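PDB 2P9B: possible prolidase from Bifidobacterium longum NCC2705, which probably hydrolyses carbon-nitrogen bonds other than peptide bonds, as a member of the amidohydrolase family. Local coordinates for residues I242-V253 / V261-V269; G208-I216 / Q315-M326. One frame throughout, in Å; residues are numbered along the deposited sequence.

Contact 1 (I242-V253 / V261-V269)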
loop_
_atom_site.group_PDB
_atom_site.type_symbol
_atom_site.label_atom_id
_atom_site.label_comp_id
_atom_site.label_asym_id
_atom_site.label_seq_id
_atom_site.Cartn_x
_atom_site.Cartn_y
_atom_site.Cartn_z
ATOM N N ILE A 242 -12.356 4.662 -4.392
ATOM C CA ILE A 242 -11.173 5.416 -4.800
ATOM C C ILE A 242 -10.510 4.825 -6.039
ATOM O O ILE A 242 -10.432 3.606 -6.209
ATOM C CB ILE A 242 -10.116 5.505 -3.673
ATOM C CG1 ILE A 242 -9.704 4.109 -3.225
ATOM C CG2 ILE A 242 -10.666 6.313 -2.505
ATOM C CD1 ILE A 242 -8.481 4.105 -2.321
ATOM N N VAL A 243 -10.026 5.712 -6.898
ATOM C CA VAL A 243 -9.389 5.331 -8.149
ATOM C C VAL A 243 -7.898 5.637 -8.159
ATOM O O VAL A 243 -7.472 6.711 -7.744
ATOM C CB VAL A 243 -10.053 6.078 -9.324
ATOM C CG1 VAL A 243 -9.379 5.713 -10.637
ATOM C CG2 VAL A 243 -11.539 5.751 -9.365
ATOM N N GLY A 244 -7.118 4.672 -8.633
ATOM C CA GLY A 244 -5.685 4.841 -8.733
ATOM C C GLY A 244 -5.310 4.731 -10.193
ATOM O O GLY A 244 -5.934 3.985 -10.952
ATOM N N ALA A 245 -4.307 5.494 -10.607
ATOM C CA ALA A 245 -3.872 5.445 -11.988
ATOM C C ALA A 245 -2.368 5.301 -12.008
ATOM O O ALA A 245 -1.654 6.015 -11.313
ATOM C CB ALA A 245 -4.282 6.713 -12.721
ATOM N N HIS A 246 -1.897 4.346 -12.787
ATOM C CA HIS A 246 -0.477 4.129 -12.915
ATOM C C HIS A 246 -0.038 5.057 -14.050
ATOM O O HIS A 246 -0.582 5.013 -15.151
ATOM C CB HIS A 246 -0.239 2.640 -13.197
ATOM C CG HIS A 246 0.531 2.354 -14.442
ATOM N ND1 HIS A 246 1.877 2.623 -14.564
ATOM C CD2 HIS A 246 0.157 1.761 -15.601
ATOM C CE1 HIS A 246 2.300 2.202 -15.743
ATOM N NE2 HIS A 246 1.277 1.675 -16.392
ATOM N N ALA A 247 0.909 5.940 -13.749
ATOM C CA ALA A 247 1.405 6.892 -14.736
ATOM C C ALA A 247 2.875 7.170 -14.461
ATOM O O ALA A 247 3.249 7.471 -13.329
ATOM C CB ALA A 247 0.603 8.182 -14.660
ATOM N N GLN A 248 3.704 7.056 -15.495
ATOM C CA GLN A 248 5.136 7.300 -15.354
ATOM C C GLN A 248 5.652 8.435 -16.242
ATOM O O GLN A 248 6.816 8.448 -16.645
ATOM C CB GLN A 248 5.936 6.011 -15.619
ATOM C CG GLN A 248 5.415 5.097 -16.733
ATOM C CD GLN A 248 5.558 5.687 -18.131
ATOM O OE1 GLN A 248 6.289 5.157 -18.977
ATOM N NE2 GLN A 248 4.851 6.775 -18.383
ATOM N N SER A 249 4.778 9.394 -16.527
ATOM C CA SER A 249 5.140 10.541 -17.351
ATOM C C SER A 249 4.297 11.730 -16.921
ATOM O O SER A 249 3.164 11.568 -16.480
ATOM C CB SER A 249 4.874 10.250 -18.828
ATOM O OG SER A 249 3.479 10.185 -19.091
ATOM N N PRO A 250 4.841 12.945 -17.045
ATOM C CA PRO A 250 4.086 14.139 -16.652
ATOM C C PRO A 250 2.740 14.254 -17.371
ATOM O O PRO A 250 1.753 14.682 -16.779
ATOM C CB PRO A 250 5.032 15.279 -17.015
ATOM C CG PRO A 250 6.378 14.667 -16.810
ATOM C CD PRO A 250 6.219 13.296 -17.430
ATOM N N GLU A 251 2.698 13.889 -18.648
ATOM C CA GLU A 251 1.446 13.971 -19.385
ATOM C C GLU A 251 0.423 13.002 -18.796
ATOM O O GLU A 251 -0.752 13.342 -18.655
ATOM C CB GLU A 251 1.666 13.655 -20.864
ATOM C CG GLU A 251 0.412 13.790 -21.718
ATOM C CD GLU A 251 -0.279 15.142 -21.561
ATOM O OE1 GLU A 251 0.414 16.148 -21.307
ATOM O OE2 GLU A 251 -1.516 15.201 -21.714
ATOM N N GLY A 252 0.879 11.801 -18.451
ATOM C CA GLY A 252 -0.011 10.808 -17.876
ATOM C C GLY A 252 -0.516 11.250 -16.520
ATOM O O GLY A 252 -1.696 11.097 -16.189
ATOM N N VAL A 253 0.384 11.807 -15.722
ATOM C CA VAL A 253 0.011 12.282 -14.400
ATOM C C VAL A 253 -0.982 13.428 -14.537
ATOM O O VAL A 253 -2.004 13.456 -13.854
ATOM C CB VAL A 253 1.257 12.746 -13.621
ATOM C CG1 VAL A 253 0.850 13.416 -12.318
ATOM C CG2 VAL A 253 2.152 11.540 -13.343
ATOM N N VAL A 261 -8.497 11.366 -10.623
ATOM C CA VAL A 261 -7.913 10.167 -10.026
ATOM C C VAL A 261 -7.452 10.484 -8.610
ATOM O O VAL A 261 -6.814 11.510 -8.365
ATOM C CB VAL A 261 -6.710 9.659 -10.869
ATOM C CG1 VAL A 261 -5.964 8.556 -10.136
ATOM C CG2 VAL A 261 -7.203 9.142 -12.199
ATOM N N ASP A 262 -7.770 9.593 -7.678
ATOM C CA ASP A 262 -7.415 9.784 -6.276
ATOM C C ASP A 262 -5.962 9.507 -5.910
ATOM O O ASP A 262 -5.411 10.162 -5.024
ATOM C CB ASP A 262 -8.354 8.941 -5.438
ATOM C CG ASP A 262 -9.795 9.242 -5.761
ATOM O OD1 ASP A 262 -10.271 10.324 -5.355
ATOM O OD2 ASP A 262 -10.436 8.420 -6.445
ATOM N N THR A 263 -5.345 8.538 -6.575
ATOM C CA THR A 263 -3.949 8.226 -6.296
ATOM C C THR A 263 -3.165 8.023 -7.579
ATOM O O THR A 263 -3.654 7.414 -8.533
ATOM C CB THR A 263 -3.797 6.943 -5.441
ATOM O OG1 THR A 263 -4.301 5.817 -6.168
ATOM C CG2 THR A 263 -4.541 7.080 -4.132
ATOM N N ILE A 264 -1.950 8.552 -7.599
ATOM C CA ILE A 264 -1.078 8.395 -8.751
ATOM C C ILE A 264 -0.012 7.388 -8.329
ATOM O O ILE A 264 0.646 7.584 -7.307
ATOM C CB ILE A 264 -0.371 9.718 -9.113
ATOM C CG1 ILE A 264 -1.405 10.780 -9.510
ATOM C CG2 ILE A 264 0.645 9.477 -10.233
ATOM C CD1 ILE A 264 -2.195 10.460 -10.767
ATOM N N GLU A 265 0.136 6.308 -9.096
ATOM C CA GLU A 265 1.143 5.294 -8.798
ATOM C C GLU A 265 2.356 5.507 -9.693
ATOM O O GLU A 265 2.216 5.718 -10.896
ATOM C CB GLU A 265 0.609 3.876 -9.018
ATOM C CG GLU A 265 -0.222 3.339 -7.864
ATOM C CD GLU A 265 -1.512 4.089 -7.690
ATOM O OE1 GLU A 265 -2.251 4.212 -8.691
ATOM O OE2 GLU A 265 -1.793 4.547 -6.563
ATOM N N HIS A 266 3.535 5.429 -9.079
ATOM C CA HIS A 266 4.826 5.630 -9.739
ATOM C C HIS A 266 5.061 7.133 -9.862
ATOM O O HIS A 266 5.828 7.712 -9.098
ATOM C CB HIS A 266 4.858 4.959 -11.116
ATOM C CG HIS A 266 4.812 3.463 -11.062
ATOM N ND1 HIS A 266 3.712 2.767 -10.606
ATOM C CD2 HIS A 266 5.730 2.531 -11.405
ATOM C CE1 HIS A 266 3.956 1.469 -10.672
ATOM N NE2 HIS A 266 5.174 1.299 -11.154
ATOM N N GLY A 267 4.392 7.763 -10.818
ATOM C CA GLY A 267 4.542 9.199 -10.970
ATOM C C GLY A 267 5.679 9.637 -11.869
ATOM O O GLY A 267 6.318 8.823 -12.530
ATOM N N SER A 268 5.935 10.939 -11.876
ATOM C CA SER A 268 6.979 11.510 -12.715
ATOM C C SER A 268 7.481 12.791 -12.079
ATOM O O SER A 268 7.041 13.165 -10.996
ATOM C CB SER A 268 6.398 11.850 -14.083
ATOM O OG SER A 268 5.422 12.875 -13.956
ATOM N N VAL A 269 8.396 13.469 -12.763
ATOM C CA VAL A 269 8.900 14.731 -12.254
ATOM C C VAL A 269 7.705 15.689 -12.284
ATOM O O VAL A 269 6.844 15.592 -13.163
ATOM C CB VAL A 269 10.056 15.263 -13.132
ATOM C CG1 VAL A 269 9.583 15.449 -14.562
ATOM C CG2 VAL A 269 10.584 16.572 -12.554
#
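Asp262 OD2 is gripped from two directions. Val243 N gives it a nearly straight bond of 2.8 Å (172° at the hydrogen), which uses the lone pair anti to the other carboxylate oxygen. His237 NE2 bonds to the same atom, and OD1 is taken by the backbone N of Leu285. Both oxygens of this buried carboxylate thus have protein partners. It can reach Val243 N because chi1 of -54° sets CG beside its own backbone N. From here the strands run parallel. Thr263 N binds Val243 O, Ala245 N binds Thr263 O, and Glu265 N binds Ala245 O. Ala247 and Gly267 carry the ladder on past the corner at Glu265. These elements form a right-handed beta-alpha-beta crossover of the TIM-barrel-like amidohydrolase fold, with helix 250-259 joining the two strands. Glu265 bends back at chi2. OE2 accepts from Thr263 OG1 at 2.8 Å on its syn side and is bridged to Arg133, while OE1 is bridged to Lys203. Gly244 leaves room for this cluster, since a CB there would run into both Thr263 OG1 and Glu265 OE1. The edge of the His246 ring is turned toward the face of His266, with centroids 5.6 Å apart and planes at 65°. In related amidohydrolases histidines at such strand ends commonly bind metal, and His266 touches Asp345 of a possible metal site. On the other side of the sheet, Ala245 CB packs on Val261 CG1 at 3.6 Å. Val253 CG2 comes down from the helix across Ile264 CG2 at 4.0 Å. Ser249 caps that helix, its OG accepting from Gly252 N. Ser268 OG donates to Val269 O and lies 3.5 Å from Pro250 CG.

Contact 2 (G208-I216 / Q315-M326)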
loop_
_atom_site.group_PDB
_atom_site.type_symbol
_atom_site.label_atom_id
_atom_site.label_comp_id
_atom_site.label_asym_id
_atom_site.label_seq_id
_atom_site.Cartn_x
_atom_site.Cartn_y
_atom_site.Cartn_z
ATOM N N GLY A 208 2.126 3.487 -20.108
ATOM C CA GLY A 208 2.780 2.195 -20.173
ATOM C C GLY A 208 3.569 2.023 -18.889
ATOM O O GLY A 208 3.488 2.877 -18.006
ATOM N N GLY A 209 4.345 0.949 -18.777
ATOM C CA GLY A 209 5.111 0.713 -17.562
ATOM C C GLY A 209 6.478 1.372 -17.465
ATOM O O GLY A 209 6.858 2.177 -18.315
ATOM N N VAL A 210 7.218 1.015 -16.418
ATOM C CA VAL A 210 8.553 1.557 -16.168
ATOM C C VAL A 210 9.536 1.331 -17.316
ATOM O O VAL A 210 10.413 2.161 -17.563
ATOM C CB VAL A 210 9.167 0.951 -14.881
ATOM C CG1 VAL A 210 10.615 1.399 -14.724
ATOM C CG2 VAL A 210 8.356 1.379 -13.666
ATOM N N THR A 211 9.397 0.211 -18.018
ATOM C CA THR A 211 10.294 -0.098 -19.127
ATOM C C THR A 211 9.822 0.493 -20.451
ATOM O O THR A 211 10.417 0.235 -21.498
ATOM C CB THR A 211 10.457 -1.621 -19.300
ATOM O OG1 THR A 211 9.176 -2.214 -19.540
ATOM C CG2 THR A 211 11.074 -2.232 -18.047
ATOM N N ASP A 212 8.761 1.292 -20.402
ATOM C CA ASP A 212 8.225 1.919 -21.603
ATOM C C ASP A 212 8.623 3.387 -21.690
ATOM O O ASP A 212 9.026 3.997 -20.700
ATOM C CB ASP A 212 6.696 1.811 -21.638
ATOM C CG ASP A 212 6.211 0.382 -21.809
ATOM O OD1 ASP A 212 6.722 -0.316 -22.711
ATOM O OD2 ASP A 212 5.312 -0.036 -21.051
ATOM N N ALA A 213 8.507 3.947 -22.886
ATOM C CA ALA A 213 8.852 5.344 -23.102
ATOM C C ALA A 213 7.840 6.240 -22.404
ATOM O O ALA A 213 6.713 5.828 -22.132
ATOM C CB ALA A 213 8.871 5.650 -24.589
ATOM N N GLN A 214 8.260 7.461 -22.099
ATOM C CA GLN A 214 7.379 8.432 -21.479
ATOM C C GLN A 214 6.747 9.142 -22.663
ATOM O O GLN A 214 7.400 9.911 -23.365
ATOM C CB GLN A 214 8.176 9.401 -20.612
ATOM C CG GLN A 214 8.847 8.710 -19.441
ATOM C CD GLN A 214 9.643 9.657 -18.573
ATOM O OE1 GLN A 214 10.604 10.280 -19.028
ATOM N NE2 GLN A 214 9.248 9.771 -17.310
ATOM N N GLU A 215 5.472 8.853 -22.888
ATOM C CA GLU A 215 4.746 9.407 -24.018
ATOM C C GLU A 215 4.181 10.812 -23.859
ATOM O O GLU A 215 4.000 11.319 -22.750
ATOM C CB GLU A 215 3.612 8.449 -24.403
ATOM C CG GLU A 215 4.066 7.184 -25.115
ATOM C CD GLU A 215 4.556 7.457 -26.523
ATOM O OE1 GLU A 215 3.811 8.092 -27.297
ATOM O OE2 GLU A 215 5.681 7.034 -26.862
ATOM N N ILE A 216 3.918 11.433 -25.004
ATOM C CA ILE A 216 3.338 12.766 -25.077
ATOM C C ILE A 216 2.310 12.749 -26.201
ATOM O O ILE A 216 2.180 11.741 -26.908
ATOM C CB ILE A 216 4.412 13.855 -25.367
ATOM C CG1 ILE A 216 5.356 13.399 -26.484
ATOM C CG2 ILE A 216 5.190 14.164 -24.104
ATOM C CD1 ILE A 216 4.817 13.602 -27.884
ATOM N N GLN A 315 14.875 -1.006 -22.893
ATOM C CA GLN A 315 14.049 -1.084 -21.695
ATOM C C GLN A 315 14.809 -0.531 -20.497
ATOM O O GLN A 315 14.217 0.093 -19.619
ATOM C CB GLN A 315 13.631 -2.527 -21.410
ATOM C CG GLN A 315 12.667 -3.106 -22.425
ATOM C CD GLN A 315 12.178 -4.485 -22.032
ATOM O OE1 GLN A 315 12.974 -5.389 -21.774
ATOM N NE2 GLN A 315 10.859 -4.654 -21.983
ATOM N N LEU A 316 16.119 -0.765 -20.462
ATOM C CA LEU A 316 16.946 -0.271 -19.366
ATOM C C LEU A 316 16.999 1.249 -19.430
ATOM O O LEU A 316 16.866 1.928 -18.410
ATOM C CB LEU A 316 18.370 -0.839 -19.452
ATOM C CG LEU A 316 19.368 -0.295 -18.423
ATOM C CD1 LEU A 316 18.903 -0.625 -17.005
ATOM C CD2 LEU A 316 20.744 -0.889 -18.682
ATOM N N GLU A 317 17.194 1.779 -20.633
ATOM C CA GLU A 317 17.249 3.223 -20.826
ATOM C C GLU A 317 15.906 3.830 -20.431
ATOM O O GLU A 317 15.854 4.851 -19.746
ATOM C CB GLU A 317 17.570 3.551 -22.285
ATOM C CG GLU A 317 17.629 5.040 -22.612
ATOM C CD GLU A 317 18.592 5.800 -21.723
ATOM O OE1 GLU A 317 19.638 5.228 -21.353
ATOM O OE2 GLU A 317 18.311 6.978 -21.402
ATOM N N ASN A 318 14.818 3.195 -20.862
ATOM C CA ASN A 318 13.486 3.686 -20.524
ATOM C C ASN A 318 13.320 3.690 -19.006
ATOM O O ASN A 318 12.857 4.669 -18.423
ATOM C CB ASN A 318 12.400 2.803 -21.155
ATOM C CG ASN A 318 12.259 3.022 -22.654
ATOM O OD1 ASN A 318 12.572 4.097 -23.171
ATOM N ND2 ASN A 318 11.763 2.007 -23.357
ATOM N N SER A 319 13.714 2.587 -18.377
ATOM C CA SER A 319 13.623 2.436 -16.933
ATOM C C SER A 319 14.393 3.522 -16.188
ATOM O O SER A 319 13.891 4.092 -15.219
ATOM C CB SER A 319 14.138 1.054 -16.523
ATOM O OG SER A 319 13.319 0.034 -17.062
ATOM N N LYS A 320 15.611 3.814 -16.639
ATOM C CA LYS A 320 16.414 4.848 -15.996
ATOM C C LYS A 320 15.702 6.197 -16.068
ATOM O O LYS A 320 15.679 6.941 -15.091
ATOM C CB LYS A 320 17.801 4.956 -16.654
ATOM C CG LYS A 320 18.679 3.718 -16.496
ATOM C CD LYS A 320 20.037 3.910 -17.171
ATOM C CE LYS A 320 20.935 2.694 -16.983
ATOM N NZ LYS A 320 21.189 2.412 -15.542
ATOM N N ASN A 321 15.105 6.511 -17.215
ATOM C CA ASN A 321 14.415 7.793 -17.346
ATOM C C ASN A 321 13.167 7.852 -16.467
ATOM O O ASN A 321 12.909 8.859 -15.816
ATOM C CB ASN A 321 14.051 8.070 -18.806
ATOM C CG ASN A 321 15.277 8.139 -19.703
ATOM O OD1 ASN A 321 16.389 8.383 -19.233
ATOM N ND2 ASN A 321 15.076 7.936 -20.994
ATOM N N VAL A 322 12.399 6.771 -16.443
ATOM C CA VAL A 322 11.194 6.726 -15.621
ATOM C C VAL A 322 11.511 6.747 -14.126
ATOM O O VAL A 322 10.874 7.475 -13.363
ATOM C CB VAL A 322 10.357 5.466 -15.922
ATOM C CG1 VAL A 322 9.340 5.222 -14.795
ATOM C CG2 VAL A 322 9.643 5.628 -17.250
ATOM N N VAL A 323 12.479 5.934 -13.705
ATOM C CA VAL A 323 12.846 5.869 -12.294
ATOM C C VAL A 323 13.401 7.199 -11.800
ATOM O O VAL A 323 13.186 7.578 -10.651
ATOM C CB VAL A 323 13.878 4.746 -12.030
ATOM C CG1 VAL A 323 14.348 4.793 -10.579
ATOM C CG2 VAL A 323 13.241 3.393 -12.312
ATOM N N GLY A 324 14.118 7.905 -12.673
ATOM C CA GLY A 324 14.659 9.194 -12.292
ATOM C C GLY A 324 13.520 10.154 -11.999
ATOM O O GLY A 324 13.581 10.949 -11.060
ATOM N N GLY A 325 12.475 10.077 -12.816
ATOM C CA GLY A 325 11.317 10.928 -12.623
ATOM C C GLY A 325 10.546 10.542 -11.371
ATOM O O GLY A 325 10.035 11.405 -10.664
HETATM N N MSE A 326 10.445 9.241 -11.096
HETATM C CA MSE A 326 9.736 8.777 -9.905
HETATM C C MSE A 326 10.448 9.300 -8.659
HETATM O O MSE A 326 9.820 9.784 -7.713
HETATM C CB MSE A 326 9.692 7.238 -9.856
HETATM C CG MSE A 326 8.742 6.572 -10.873
HETATM SE SE MSE A 326 9.057 4.705 -11.165
HETATM C CE MSE A 326 9.159 4.168 -9.362
HETATM O O HOH W 1 8.740 -2.277 -22.539
HETATM O O HOH W 2 10.884 5.919 -20.230
HETATM O O HOH W 3 12.472 11.435 -17.388
#
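The amide of Asn318 lies flat against the peptide joining Asp212 and Ala213. The two planes are nearly parallel, and Asn318 CG sits 3.8 Å from Asp212 C. Asn318 ND2 donates to Thr211 O at 2.9 Å, with the acceptor tilted somewhat out of the amide plane. This donor stands 42° above the Thr211 carbonyl plane, so the bond does not fall on a lone pair. An alanine in place of Asn318 is likely to leave Thr211 O without this donor and the Asp212-Ala213 peptide without its flat cover. Thr211 and Gln315 run side by side, pointing the same way. One water joins Thr211 OG1, Asp212 OD1 and Gln315 NE2, while Gln315 OE1 accepts from Thr312 N. Thr211 CG2 rests 3.3 Å from Ser319 OG. That hydroxyl is fixed by its bond to Gln315 O, which also accepts from Ser319 N on its opposite face. A type I turn from Gly209 to Asp212 brings Val210 onto the helix. Val210 O meets Ser319 CA in a CH-O contact of 3.3 Å. With chi1 at 173°, Val210 CG1 reaches Val322 CG1 at 4.0 Å and also touches Val323 CG2. Val322 CG2 fits between Val210 O and Gln214 CG. The loop follows strand 202-205 and packs on helix 313-335, while Leu301 of helix 295-303 touches both Val210 and Thr211.

The chain leaves strand 202-205 into the loop 208-216, the first half of contact 2. It then passes through helix 226-238 and enters contact 1 at 242-253. Seven residues later, mostly helix 250-259, the segment 261-269 closes this short loop. The chain continues through strand 290-292 and helix 295-303 to helix 313-335, where 315-326 closes contact 2 after 98 residues. Contact 1 is thus nested inside contact 2. Their centres lie about 13 Å apart, and Gln214 NE2 probably bonds to Gln248 O. Val210 also touches His266, and Val322 touches Gln248. Together they tie the ends of neighbouring parallel strands to one surface loop and one long helix.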